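Local coordinates for type III CBASS phage resistance system CD-NTase-associated protein Cap8 (Pseudomonas aeruginosa, PDB 6P8P) that is a HORMA domain protein of a bacterial CBASS anti-phage system, where it probably helps control a cGAS-like nucleotidyltransferase, at residues D16-Q19 with T20-I24. The protein carries 2 engineered substitutions. Sequence-based numbering, arbitrary orientation.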
loop_
_atom_site.group_PDB
_atom_site.type_symbol
_atom_site.label_atom_id
_atom_site.label_comp_id
_atom_site.label_asym_id
_atom_site.label_seq_id
_atom_site.Cartn_x
_atom_site.Cartn_y
_atom_site.Cartn_z
ATOM N N ASP A 16 -1.820 -14.301 -3.693
ATOM C CA ASP A 16 -1.071 -13.049 -3.708
ATOM C C ASP A 16 -1.439 -12.215 -2.470
ATOM O O ASP A 16 -2.325 -12.567 -1.676
ATOM C CB ASP A 16 -1.261 -12.312 -5.032
ATOM C CG ASP A 16 -2.599 -11.608 -5.185
ATOM O OD1 ASP A 16 -3.200 -11.093 -4.237
ATOM O OD2 ASP A 16 -3.043 -11.528 -6.361
ATOM N N ALA A 17 -0.662 -11.156 -2.240
ATOM C CA ALA A 17 -0.801 -10.401 -0.990
ATOM C C ALA A 17 -2.190 -9.801 -0.829
ATOM O O ALA A 17 -2.715 -9.705 0.302
ATOM C CB ALA A 17 0.271 -9.311 -0.917
ATOM N N LEU A 18 -2.814 -9.394 -1.929
ATOM C CA LEU A 18 -4.159 -8.842 -1.812
ATOM C C LEU A 18 -5.195 -9.946 -1.579
ATOM O O LEU A 18 -6.149 -9.771 -0.809
ATOM C CB LEU A 18 -4.489 -8.025 -3.064
ATOM C CG LEU A 18 -5.888 -7.420 -3.116
ATOM C CD1 LEU A 18 -5.847 -6.003 -3.762
ATOM C CD2 LEU A 18 -6.813 -8.293 -3.930
ATOM N N GLN A 19 -5.032 -11.098 -2.242
ATOM C CA GLN A 19 -5.932 -12.213 -1.970
ATOM C C GLN A 19 -5.834 -12.647 -0.517
ATOM O O GLN A 19 -6.833 -13.062 0.072
ATOM C CB GLN A 19 -5.614 -13.395 -2.890
ATOM C CG GLN A 19 -5.880 -13.127 -4.344
ATOM C CD GLN A 19 -5.365 -14.220 -5.241
ATOM O OE1 GLN A 19 -4.282 -14.771 -5.005
ATOM N NE2 GLN A 19 -6.128 -14.538 -6.303
ATOM N N THR A 20 -4.638 -12.570 0.059
ATOM C CA THR A 20 -4.438 -12.901 1.463
ATOM C C THR A 20 -5.197 -11.924 2.349
ATOM O O THR A 20 -5.954 -12.321 3.231
ATOM C CB THR A 20 -2.947 -12.853 1.799
ATOM O OG1 THR A 20 -2.190 -13.722 0.922
ATOM C CG2 THR A 20 -2.717 -13.264 3.274
ATOM N N TRP A 21 -5.057 -10.622 2.087
ATOM C CA TRP A 21 -5.816 -9.656 2.894
ATOM C C TRP A 21 -7.316 -9.857 2.760
ATOM O O TRP A 21 -8.043 -9.815 3.758
ATOM C CB TRP A 21 -5.461 -8.238 2.484
ATOM C CG TRP A 21 -6.126 -7.173 3.274
ATOM C CD1 TRP A 21 -6.973 -6.229 2.788
ATOM C CD2 TRP A 21 -6.019 -6.946 4.682
ATOM N NE1 TRP A 21 -7.370 -5.381 3.815
ATOM C CE2 TRP A 21 -6.812 -5.826 4.989
ATOM C CE3 TRP A 21 -5.302 -7.570 5.715
ATOM C CZ2 TRP A 21 -6.891 -5.297 6.266
ATOM C CZ3 TRP A 21 -5.408 -7.062 7.009
ATOM C CH2 TRP A 21 -6.202 -5.936 7.270
ATOM N N ASP A 22 -7.796 -10.090 1.538
ATOM C CA ASP A 22 -9.220 -10.323 1.343
ATOM C C ASP A 22 -9.696 -11.526 2.161
ATOM O O ASP A 22 -10.779 -11.494 2.750
ATOM C CB ASP A 22 -9.511 -10.530 -0.143
ATOM C CG ASP A 22 -9.587 -9.237 -0.926
ATOM O OD1 ASP A 22 -9.548 -8.151 -0.328
ATOM O OD2 ASP A 22 -9.692 -9.315 -2.180
ATOM N N ALA A 23 -8.870 -12.573 2.259
ATOM C CA ALA A 23 -9.275 -13.743 3.046
ATOM C C ALA A 23 -9.343 -13.392 4.523
ATOM O O ALA A 23 -10.236 -13.868 5.242
ATOM C CB ALA A 23 -8.317 -14.918 2.818
ATOM N N ILE A 24 -8.410 -12.535 4.977
ATOM C CA ILE A 24 -8.391 -12.077 6.369
ATOM C C ILE A 24 -9.582 -11.181 6.663
ATOM O O ILE A 24 -10.226 -11.293 7.710
ATOM C CB ILE A 24 -7.057 -11.367 6.669
ATOM C CG1 ILE A 24 -5.916 -12.391 6.627
ATOM C CG2 ILE A 24 -7.106 -10.651 8.009
ATOM C CD1 ILE A 24 -4.518 -11.797 6.600
#
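The carbonyl oxygen of D16 takes two bonds from a single residue, T20, at the first turn of helix 17-29. T20 N approaches D16 O at 2.9 Å as the usual helical donor, almost in line with the C=O bond. The hydroxyl OG1 of T20 also donates to D16 O, at 2.8 Å, from above the carbonyl plane and 47° out of it. With OG1 beside its own backbone N (chi1 -56°), T20 turns this hydroxyl back toward D16, and OG1 is hydrogen-bonded to S11 OG as well. D16 is the N-cap: its OD1 accepts from Q19 N at 2.7 Å and, weakly, from L18 N. Q19 returns the bond, its OE1 taking D16 N at 2.8 Å, which completes a capping box. One turn on, D22 N donates to L18 O (2.9 Å), while the L18 and D22 side chains run at an oblique angle, D22 OD2 coming to 3.5 Å from L18 CD2. W21 N closes on A17 O, and the indole, with CG anti to the backbone N (chi1 -178°), extends to helix 44-52, where T44 and A47 meet it; its NE1 is hydrogen-bonded to L40 O. On the sheet side T20 packs on C74 of strand 69-75, whereas D16 and A17 touch W113 and L18 touches A117 of the second subunit. At the helix start the D16 side chain thus meets the Q19 amide well and the L18 amide only weakly, while Q19 OE1 takes D16 N, and the D16 carboxylate, set at the helix N-terminus, is probably stabilised in its charged form by the helix dipole.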